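Local coordinates for protein endoglucanase FnCel5A (Fervidobacterium nodosum, PDB 3NCO) that probably hydrolyses internal beta-1,4-glucosidic bonds of cellulose, as a thermophile's endoglucanase of glycosyl hydrolase family 5, at residues F139-E144 and R172-D177; I176-W181 and I198-H203; E236-H241 and K277-I282. One frame throughout, in Å; residues are numbered along the deposited sequence.

Contact 1: residues F139-E144 and R172-D177; sequences FEIFNE and RIVIID
R172 lays its CD methylene over the middle of the F139 ring, 3.4 Å from the ring centroid and 10° off the ring normal, a CH-pi contact. The chain's extended start, CG anti to the backbone N (chi1 -166°), carries CD there, and the bend at chi3 turns the guanidinium off to N169 OD1 and main-chain oxygens of L137, Y133 and P134. An arginine suits the place because its aliphatic part covers an aromatic face and its polar head ties down carbonyls. Here the packing is close. F139 N donates to I173 O at 3.0 Å, and I175 N returns a bond to F139 O at 2.8 Å. I141 CD1 fits against both V174 CG1 and I176 CD1, the latter at 3.6 Å, branched residues filling the side of the sheet that faces helix 151-168. That helix links the two strands as a beta-alpha-beta unit of the TIM barrel. On the other side of the sheet E140 and I175 point into the barrel. E140 is stretched out, its CG against I175 CG2 at 3.8 Å; OE2 ends 2.6 Å from D177 OD1, and R59 pairs with OE1 and probably eases the crowding of two acids. Further on the pairing slackens. The I141 N to I175 O bond is weak, and water 1 bridges the parting chains, accepting from F142 N and D177 N and donating to I175 O. At the partly exposed E144, direct contact narrows to its backbone N, which reaches D177 OD2 at 3.0 Å from above the carboxylate plane.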
loop_
_atom_site.group_PDB
_atom_site.type_symbol
_atom_site.label_atom_id
_atom_site.label_comp_id
_atom_site.label_asym_id
_atom_site.label_seq_id
_atom_site.Cartn_x
_atom_site.Cartn_y
_atom_site.Cartn_z
ATOM N N PHE A 139 -10.308 3.857 0.146
ATOM C CA PHE A 139 -10.309 2.473 -0.336
ATOM C C PHE A 139 -9.170 2.266 -1.327
ATOM O O PHE A 139 -8.721 3.238 -1.950
ATOM C CB PHE A 139 -11.595 2.175 -1.104
ATOM C CG PHE A 139 -12.832 2.213 -0.246
ATOM C CD1 PHE A 139 -12.692 2.129 1.143
ATOM C CD2 PHE A 139 -14.136 2.263 -0.822
ATOM C CE1 PHE A 139 -13.779 2.160 1.977
ATOM C CE2 PHE A 139 -15.278 2.265 0.001
ATOM C CZ PHE A 139 -15.111 2.190 1.414
ATOM N N GLU A 140 -8.704 1.025 -1.496
ATOM C CA GLU A 140 -7.647 0.726 -2.448
ATOM C C GLU A 140 -7.977 -0.603 -3.124
ATOM O O GLU A 140 -7.846 -1.633 -2.480
ATOM C CB GLU A 140 -6.316 0.628 -1.709
ATOM C CG GLU A 140 -5.178 0.267 -2.700
ATOM C CD GLU A 140 -3.797 0.134 -2.081
ATOM O OE1 GLU A 140 -3.701 0.237 -0.840
ATOM O OE2 GLU A 140 -2.835 -0.089 -2.815
ATOM N N ILE A 141 -8.459 -0.560 -4.371
ATOM C CA ILE A 141 -9.095 -1.721 -5.001
ATOM C C ILE A 141 -8.309 -3.024 -4.918
ATOM O O ILE A 141 -8.843 -4.054 -4.479
ATOM C CB ILE A 141 -9.411 -1.432 -6.468
ATOM C CG1 ILE A 141 -10.529 -0.387 -6.462
ATOM C CG2 ILE A 141 -9.993 -2.699 -7.170
ATOM C CD1 ILE A 141 -10.777 0.238 -7.862
ATOM N N PHE A 142 -7.026 -2.971 -5.302
ATOM C CA PHE A 142 -6.203 -4.184 -5.275
ATOM C C PHE A 142 -4.720 -3.870 -5.182
ATOM O O PHE A 142 -4.224 -2.957 -5.842
ATOM C CB PHE A 142 -6.504 -5.113 -6.459
ATOM C CG PHE A 142 -5.948 -6.489 -6.297
ATOM C CD1 PHE A 142 -6.356 -7.330 -5.235
ATOM C CD2 PHE A 142 -4.961 -6.929 -7.172
ATOM C CE1 PHE A 142 -5.774 -8.601 -5.073
ATOM C CE2 PHE A 142 -4.409 -8.206 -7.050
ATOM C CZ PHE A 142 -4.803 -9.037 -6.011
ATOM N N ASN A 143 -4.016 -4.678 -4.399
ATOM C CA ASN A 143 -2.570 -4.545 -4.246
ATOM C C ASN A 143 -1.833 -5.243 -5.377
ATOM O O ASN A 143 -2.011 -6.424 -5.627
ATOM C CB ASN A 143 -2.204 -5.242 -2.936
ATOM C CG ASN A 143 -0.726 -5.231 -2.662
ATOM O OD1 ASN A 143 -0.061 -6.292 -2.671
ATOM N ND2 ASN A 143 -0.214 -4.096 -2.485
ATOM N N GLU A 144 -0.960 -4.477 -6.048
ATOM C CA GLU A 144 -0.033 -5.116 -7.023
ATOM C C GLU A 144 -0.704 -6.077 -8.020
ATOM O O GLU A 144 -0.510 -7.279 -7.956
ATOM C CB GLU A 144 1.086 -5.839 -6.265
ATOM C CG GLU A 144 1.983 -4.851 -5.573
ATOM C CD GLU A 144 3.145 -5.482 -4.882
ATOM O OE1 GLU A 144 3.255 -6.724 -4.870
ATOM O OE2 GLU A 144 3.955 -4.774 -4.282
ATOM N N ARG A 172 -15.564 9.102 -2.077
ATOM C CA ARG A 172 -14.452 8.573 -1.287
ATOM C C ARG A 172 -13.244 8.349 -2.165
ATOM O O ARG A 172 -13.358 7.867 -3.309
ATOM C CB ARG A 172 -14.804 7.251 -0.604
ATOM C CG ARG A 172 -13.769 6.878 0.503
ATOM C CD ARG A 172 -14.179 5.581 1.209
ATOM N NE ARG A 172 -15.509 5.742 1.853
ATOM C CZ ARG A 172 -15.744 6.427 2.985
ATOM N NH1 ARG A 172 -14.732 6.991 3.664
ATOM N NH2 ARG A 172 -16.989 6.527 3.424
ATOM N N ILE A 173 -12.091 8.690 -1.623
ATOM C CA ILE A 173 -10.859 8.422 -2.354
ATOM C C ILE A 173 -10.694 6.912 -2.641
ATOM O O ILE A 173 -10.800 6.087 -1.728
ATOM C CB ILE A 173 -9.663 8.944 -1.603
ATOM C CG1 ILE A 173 -9.677 10.481 -1.588
ATOM C CG2 ILE A 173 -8.366 8.389 -2.246
ATOM C CD1 ILE A 173 -9.390 11.137 -2.916
ATOM N N VAL A 174 -10.408 6.555 -3.897
ATOM C CA VAL A 174 -10.092 5.177 -4.224
ATOM C C VAL A 174 -8.701 5.179 -4.858
ATOM O O VAL A 174 -8.437 5.956 -5.812
ATOM C CB VAL A 174 -11.135 4.594 -5.214
ATOM C CG1 VAL A 174 -10.689 3.175 -5.799
ATOM C CG2 VAL A 174 -12.499 4.571 -4.510
ATOM N N ILE A 175 -7.816 4.319 -4.343
ATOM C CA ILE A 175 -6.423 4.268 -4.807
ATOM C C ILE A 175 -6.305 3.140 -5.819
ATOM O O ILE A 175 -6.721 2.012 -5.541
ATOM C CB ILE A 175 -5.468 4.006 -3.623
ATOM C CG1 ILE A 175 -5.413 5.271 -2.760
ATOM C CG2 ILE A 175 -4.026 3.647 -4.075
ATOM C CD1 ILE A 175 -5.056 4.973 -1.340
ATOM N N ILE A 176 -5.735 3.492 -6.972
ATOM C CA ILE A 176 -5.522 2.569 -8.091
ATOM C C ILE A 176 -4.040 2.202 -8.232
ATOM O O ILE A 176 -3.190 3.077 -8.463
ATOM C CB ILE A 176 -5.988 3.237 -9.449
ATOM C CG1 ILE A 176 -7.383 3.811 -9.300
ATOM C CG2 ILE A 176 -5.875 2.276 -10.616
ATOM C CD1 ILE A 176 -8.437 2.838 -8.759
ATOM N N ASP A 177 -3.722 0.921 -8.066
ATOM C CA ASP A 177 -2.332 0.451 -8.195
ATOM C C ASP A 177 -1.881 0.329 -9.631
ATOM O O ASP A 177 -2.602 -0.090 -10.489
ATOM C CB ASP A 177 -2.162 -0.938 -7.546
ATOM C CG ASP A 177 -2.145 -0.846 -5.959
ATOM O OD1 ASP A 177 -2.992 -0.094 -5.399
ATOM O OD2 ASP A 177 -1.352 -1.573 -5.298
HETATM O O HOH W 1 -5.722 -0.516 -6.439
#

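Contact 2: residues I176-W181 and I198-H203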
loop_
_atom_site.group_PDB
_atom_site.type_symbol
_atom_site.label_atom_id
_atom_site.label_comp_id
_atom_site.label_asym_id
_atom_site.label_seq_id
_atom_site.Cartn_x
_atom_site.Cartn_y
_atom_site.Cartn_z
ATOM N N ILE A 176 -5.735 3.492 -6.972
ATOM C CA ILE A 176 -5.522 2.569 -8.091
ATOM C C ILE A 176 -4.040 2.202 -8.232
ATOM O O ILE A 176 -3.190 3.077 -8.463
ATOM C CB ILE A 176 -5.988 3.237 -9.449
ATOM C CG1 ILE A 176 -7.383 3.811 -9.300
ATOM C CG2 ILE A 176 -5.875 2.276 -10.616
ATOM C CD1 ILE A 176 -8.437 2.838 -8.759
ATOM N N ASP A 177 -3.722 0.921 -8.066
ATOM C CA ASP A 177 -2.332 0.451 -8.195
ATOM C C ASP A 177 -1.881 0.329 -9.631
ATOM O O ASP A 177 -2.602 -0.090 -10.489
ATOM C CB ASP A 177 -2.162 -0.938 -7.546
ATOM C CG ASP A 177 -2.145 -0.846 -5.959
ATOM O OD1 ASP A 177 -2.992 -0.094 -5.399
ATOM O OD2 ASP A 177 -1.352 -1.573 -5.298
ATOM N N VAL A 178 -0.643 0.693 -9.819
ATOM C CA VAL A 178 0.109 0.410 -11.056
ATOM C C VAL A 178 0.209 -1.118 -11.199
ATOM O O VAL A 178 0.388 -1.822 -10.177
ATOM C CB VAL A 178 1.482 1.090 -10.891
ATOM C CG1 VAL A 178 2.370 0.648 -12.036
ATOM C CG2 VAL A 178 1.230 2.598 -10.944
ATOM N N PRO A 179 0.079 -1.636 -12.440
ATOM C CA PRO A 179 0.094 -3.104 -12.658
ATOM C C PRO A 179 1.537 -3.637 -12.638
ATOM O O PRO A 179 2.464 -2.904 -12.240
ATOM C CB PRO A 179 -0.607 -3.290 -14.004
ATOM C CG PRO A 179 -0.292 -1.985 -14.747
ATOM C CD PRO A 179 -0.089 -0.880 -13.712
ATOM N N ASN A 180 1.713 -4.930 -12.988
ATOM C CA ASN A 180 3.032 -5.589 -12.943
ATOM C C ASN A 180 3.753 -5.350 -11.613
ATOM O O ASN A 180 4.879 -4.832 -11.543
ATOM C CB ASN A 180 3.903 -5.188 -14.131
ATOM C CG ASN A 180 4.767 -6.333 -14.617
ATOM O OD1 ASN A 180 4.440 -7.002 -15.603
ATOM N ND2 ASN A 180 5.885 -6.562 -13.930
ATOM N N TRP A 181 3.073 -5.767 -10.552
ATOM C CA TRP A 181 3.602 -5.623 -9.176
ATOM C C TRP A 181 3.745 -4.172 -8.725
ATOM O O TRP A 181 4.468 -3.913 -7.733
ATOM C CB TRP A 181 4.972 -6.303 -9.033
ATOM C CG TRP A 181 4.960 -7.669 -9.473
ATOM C CD1 TRP A 181 5.570 -8.200 -10.604
ATOM C CD2 TRP A 181 4.328 -8.741 -8.818
ATOM N NE1 TRP A 181 5.341 -9.537 -10.663
ATOM C CE2 TRP A 181 4.588 -9.907 -9.582
ATOM C CE3 TRP A 181 3.593 -8.851 -7.652
ATOM C CZ2 TRP A 181 4.108 -11.153 -9.220
ATOM C CZ3 TRP A 181 3.101 -10.103 -7.287
ATOM C CH2 TRP A 181 3.379 -11.236 -8.060
ATOM N N ILE A 198 -9.628 9.834 -7.435
ATOM C CA ILE A 198 -8.686 8.712 -7.453
ATOM C C ILE A 198 -7.237 9.183 -7.176
ATOM O O ILE A 198 -6.890 10.333 -7.461
ATOM C CB ILE A 198 -8.756 7.859 -8.749
ATOM C CG1 ILE A 198 -8.513 8.709 -9.999
ATOM C CG2 ILE A 198 -10.117 7.130 -8.821
ATOM C CD1 ILE A 198 -8.141 7.804 -11.281
ATOM N N ILE A 199 -6.436 8.256 -6.656
ATOM C CA ILE A 199 -4.999 8.467 -6.497
ATOM C C ILE A 199 -4.312 7.248 -7.082
ATOM O O ILE A 199 -4.783 6.122 -6.887
ATOM C CB ILE A 199 -4.667 8.570 -4.981
ATOM C CG1 ILE A 199 -5.299 9.866 -4.414
ATOM C CG2 ILE A 199 -3.153 8.601 -4.696
ATOM C CD1 ILE A 199 -5.184 10.001 -2.903
ATOM N N VAL A 200 -3.179 7.458 -7.752
ATOM C CA VAL A 200 -2.494 6.290 -8.344
ATOM C C VAL A 200 -1.365 5.939 -7.396
ATOM O O VAL A 200 -0.739 6.831 -6.794
ATOM C CB VAL A 200 -1.946 6.672 -9.778
ATOM C CG1 VAL A 200 -0.928 5.668 -10.273
ATOM C CG2 VAL A 200 -3.123 6.821 -10.765
ATOM N N SER A 201 -1.111 4.640 -7.235
ATOM C CA SER A 201 -0.021 4.223 -6.350
ATOM C C SER A 201 0.985 3.281 -7.003
ATOM O O SER A 201 0.591 2.367 -7.704
ATOM C CB SER A 201 -0.637 3.550 -5.124
ATOM O OG SER A 201 0.376 3.100 -4.264
ATOM N N PHE A 202 2.278 3.493 -6.708
ATOM C CA PHE A 202 3.321 2.508 -7.129
ATOM C C PHE A 202 4.088 2.097 -5.897
ATOM O O PHE A 202 3.903 2.721 -4.852
ATOM C CB PHE A 202 4.274 3.037 -8.225
ATOM C CG PHE A 202 5.304 4.060 -7.740
ATOM C CD1 PHE A 202 6.660 3.751 -7.728
ATOM C CD2 PHE A 202 4.897 5.359 -7.352
ATOM C CE1 PHE A 202 7.623 4.737 -7.305
ATOM C CE2 PHE A 202 5.832 6.313 -6.922
ATOM C CZ PHE A 202 7.171 5.996 -6.903
ATOM N N HIS A 203 4.811 0.997 -5.998
ATOM C CA HIS A 203 5.649 0.526 -4.916
ATOM C C HIS A 203 7.089 0.569 -5.354
ATOM O O HIS A 203 7.375 0.380 -6.540
ATOM C CB HIS A 203 5.291 -0.897 -4.586
ATOM C CG HIS A 203 3.893 -1.032 -4.081
ATOM N ND1 HIS A 203 3.323 -2.249 -3.820
ATOM C CD2 HIS A 203 2.974 -0.092 -3.776
ATOM C CE1 HIS A 203 2.094 -2.059 -3.360
ATOM N NE2 HIS A 203 1.859 -0.752 -3.328
HETATM O O HOH W 2 6.954 -2.881 -7.113
#
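The H203 imidazole and the D177 carboxylate stand steeply to one another, their planes 76° apart, with D177 OD2, itself held by the backbone N of E144, 3.9 Å from H203 NE2. Neither this oxygen nor W181 O meets the imidazole squarely; both approach it obliquely. A histidine's two ring nitrogens let ND1 bond to E144 OE2 while the NE2 side turns toward D177. The other flat groups turn elsewhere: the W181 indole leads away from the strand, and the F202 ring leads away from strand 174-177 and meets F242 edge-to-face. Before these groups along the strands, the backbones pair in parallel. I176 N donates to I199 O at 2.8 Å, S201 N to I176 O at 2.9 Å, and V178 N to S201 O in a nearly straight bond of 173°. These are the fifth and sixth strands of the (beta/alpha)8 barrel, and the usual helix between neighbouring strands is missing here: the 16 residues linking the segments are loop. Where strand 174-177 ends, V178 still touches the neighbouring strand. Its CG2, anti to the carbonyl carbon, comes to 3.8 Å from V200 CG1 and also meets F202 CB, so a compact branched side chain fits between the two. On the barrel-interior side S201 pairs with D177; a small hydroxyl residue suits this enclosed spot, since its OG finds F257 O on the next strand. Beyond V178 the chains diverge, and water 2 links them, donating to W181 O at 2.8 Å and, more weakly, to H203 O.

Contact 3: residues E236-H241 and K277-I282; sequences EQIRNH and KTVRRI
I282 drives its CD1 between the side chain of I238 and the backbone of R239, joining helices 232-252 and 269-285 in the outer helical layer of the TIM barrel. The short helical segments run in roughly the same direction, 34° apart, with axes 10.2 Å apart at their closest. Both isoleucines adopt the same shape: CG1 lies anti to the carbonyl carbon (chi1 -61° in I238 and -66° in I282), and CD1 extends onward. In I282 this carries CD1 to 3.7 Å from I238 CG2 and equally near R239 N. In I238 it sends CD1 toward the N-terminal side of the neighbouring segment, to 3.9 Å from both T278 CG2 and V279 CG2. Long, branched chains suit such a seam, because each isoleucine offers two carbon arms to different partners. With I282 replaced by an alanine, a gap would probably open beside I238 CG2 and leave the guanidinium face of R239 without its apolar neighbour. T278 divides its work: the methyl faces I238 while OG1 bonds back to K274 O in its own helix, so the hydroxyl is satisfied within an apolar seam. R239 borders the contact. CG anti to the backbone N starts its chain extended, and the bend at chi3 turns the guanidinium so that NH1 forms a salt bridge with E285 on the partner helix and NE a long one with E236 OE1. An arginine fits here, crossing an apolar neighbour at about a right angle while its charge reaches acids on both helices; R239 NH1 stands 4.0 Å from I282 CG1.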
loop_
_atom_site.group_PDB
_atom_site.type_symbol
_atom_site.label_atom_id
_atom_site.label_comp_id
_atom_site.label_asym_id
_atom_site.label_seq_id
_atom_site.Cartn_x
_atom_site.Cartn_y
_atom_site.Cartn_z
ATOM N N GLU A 236 20.869 9.193 -8.045
ATOM C CA GLU A 236 20.356 9.541 -9.356
ATOM C C GLU A 236 19.524 8.397 -9.957
ATOM O O GLU A 236 18.541 8.649 -10.660
ATOM C CB GLU A 236 21.517 9.958 -10.298
ATOM C CG GLU A 236 21.034 10.377 -11.684
ATOM C CD GLU A 236 19.877 11.387 -11.641
ATOM O OE1 GLU A 236 19.903 12.324 -10.802
ATOM O OE2 GLU A 236 18.936 11.229 -12.449
ATOM N N GLN A 237 19.879 7.134 -9.695
ATOM C CA GLN A 237 19.016 6.030 -10.196
ATOM C C GLN A 237 17.595 6.186 -9.673
ATOM O O GLN A 237 16.623 6.021 -10.428
ATOM C CB GLN A 237 19.552 4.628 -9.806
ATOM C CG GLN A 237 20.880 4.180 -10.492
ATOM C CD GLN A 237 20.628 3.538 -11.874
ATOM O OE1 GLN A 237 19.701 2.706 -12.014
ATOM N NE2 GLN A 237 21.422 3.929 -12.892
ATOM N N ILE A 238 17.460 6.510 -8.382
ATOM C CA ILE A 238 16.128 6.647 -7.766
ATOM C C ILE A 238 15.420 7.911 -8.306
ATOM O O ILE A 238 14.240 7.883 -8.653
ATOM C CB ILE A 238 16.198 6.708 -6.221
ATOM C CG1 ILE A 238 16.825 5.408 -5.705
ATOM C CG2 ILE A 238 14.790 6.974 -5.567
ATOM C CD1 ILE A 238 17.087 5.402 -4.180
ATOM N N ARG A 239 16.135 9.024 -8.334
ATOM C CA ARG A 239 15.554 10.259 -8.857
ATOM C C ARG A 239 15.005 10.057 -10.288
ATOM O O ARG A 239 13.933 10.540 -10.616
ATOM C CB ARG A 239 16.603 11.380 -8.819
ATOM C CG ARG A 239 15.930 12.746 -9.104
ATOM C CD ARG A 239 16.860 13.926 -9.072
ATOM N NE ARG A 239 17.916 13.814 -8.071
ATOM C CZ ARG A 239 17.754 14.045 -6.774
ATOM N NH1 ARG A 239 16.564 14.405 -6.311
ATOM N NH2 ARG A 239 18.787 13.936 -5.942
ATOM N N ASN A 240 15.772 9.374 -11.148
ATOM C CA ASN A 240 15.379 9.135 -12.536
ATOM C C ASN A 240 14.059 8.338 -12.525
ATOM O O ASN A 240 13.131 8.617 -13.287
ATOM C CB ASN A 240 16.533 8.395 -13.284
ATOM C CG ASN A 240 16.280 8.176 -14.800
ATOM O OD1 ASN A 240 16.204 9.135 -15.595
ATOM N ND2 ASN A 240 16.209 6.910 -15.204
ATOM N N HIS A 241 14.001 7.300 -11.681
ATOM C CA HIS A 241 12.771 6.489 -11.577
ATOM C C HIS A 241 11.546 7.339 -11.155
ATOM O O HIS A 241 10.450 7.207 -11.719
ATOM C CB HIS A 241 13.005 5.390 -10.557
ATOM C CG HIS A 241 14.018 4.377 -11.004
ATOM N ND1 HIS A 241 14.636 3.515 -10.127
ATOM C CD2 HIS A 241 14.514 4.088 -12.233
ATOM C CE1 HIS A 241 15.435 2.704 -10.800
ATOM N NE2 HIS A 241 15.381 3.032 -12.081
ATOM N N LYS A 277 16.049 6.810 3.689
ATOM C CA LYS A 277 16.024 8.255 3.783
ATOM C C LYS A 277 15.986 8.877 2.406
ATOM O O LYS A 277 15.258 9.846 2.185
ATOM C CB LYS A 277 17.313 8.713 4.492
ATOM C CG LYS A 277 17.489 10.196 4.627
ATOM C CD LYS A 277 18.923 10.414 5.097
ATOM C CE LYS A 277 19.051 11.555 6.103
ATOM N NZ LYS A 277 18.184 12.764 5.850
ATOM N N THR A 278 16.774 8.324 1.468
ATOM C CA THR A 278 16.868 8.858 0.113
ATOM C C THR A 278 15.533 8.688 -0.623
ATOM O O THR A 278 15.034 9.603 -1.248
ATOM C CB THR A 278 17.993 8.143 -0.659
ATOM O OG1 THR A 278 19.251 8.460 -0.052
ATOM C CG2 THR A 278 18.043 8.548 -2.117
ATOM N N VAL A 279 14.944 7.516 -0.505
ATOM C CA VAL A 279 13.617 7.290 -1.108
ATOM C C VAL A 279 12.592 8.256 -0.523
ATOM O O VAL A 279 11.843 8.902 -1.271
ATOM C CB VAL A 279 13.165 5.818 -0.941
ATOM C CG1 VAL A 279 11.751 5.709 -1.382
ATOM C CG2 VAL A 279 14.056 4.897 -1.796
ATOM N N ARG A 280 12.552 8.382 0.803
ATOM C CA ARG A 280 11.628 9.336 1.429
ATOM C C ARG A 280 11.826 10.788 0.900
ATOM O O ARG A 280 10.872 11.467 0.540
ATOM C CB ARG A 280 11.735 9.323 2.953
ATOM C CG ARG A 280 10.828 10.417 3.541
ATOM C CD ARG A 280 11.054 10.646 5.019
ATOM N NE ARG A 280 12.431 11.008 5.329
ATOM C CZ ARG A 280 12.904 12.225 5.226
ATOM N NH1 ARG A 280 14.159 12.501 5.551
ATOM N NH2 ARG A 280 12.098 13.188 4.825
ATOM N N ARG A 281 13.077 11.267 0.876
ATOM C CA ARG A 281 13.342 12.639 0.416
ATOM C C ARG A 281 12.933 12.845 -1.030
ATOM O O ARG A 281 12.441 13.923 -1.379
ATOM C CB ARG A 281 14.835 12.942 0.510
ATOM C CG ARG A 281 15.352 13.008 1.937
ATOM C CD ARG A 281 16.852 13.499 2.001
ATOM N NE ARG A 281 17.687 13.024 0.867
ATOM C CZ ARG A 281 18.785 12.236 0.946
ATOM N NH1 ARG A 281 19.235 11.781 2.111
ATOM N NH2 ARG A 281 19.445 11.891 -0.169
ATOM N N ILE A 282 13.179 11.849 -1.883
ATOM C CA ILE A 282 12.872 12.004 -3.309
ATOM C C ILE A 282 11.354 11.910 -3.550
ATOM O O ILE A 282 10.804 12.643 -4.388
ATOM C CB ILE A 282 13.660 11.000 -4.178
ATOM C CG1 ILE A 282 15.167 11.340 -4.096
ATOM C CG2 ILE A 282 13.141 10.978 -5.647
ATOM C CD1 ILE A 282 16.096 10.344 -4.826
#

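All three contacts belong to one (beta/alpha)8 barrel. Contacts 1 and 2 lie in its inner sheet, share strand 174-177 with I176 and D177, and have centres 8 Å apart, so strands 137-140, 174-177 and 198-204 follow one another around the wall. They meet directly where E144 OE2 comes 2.6 Å from H203 ND1, a probable hydrogen bond at the C-terminal rim, the end at which family 5 enzymes carry their active site. Contact 3 comes later in the chain, in the outer helices, its centre about 18 Å from that of contact 2. The two do not touch, but helix 232-252 comes after strand 198-204, beyond the short helix 208-211, and before strand 256-261, linking barrel wall to helical coat.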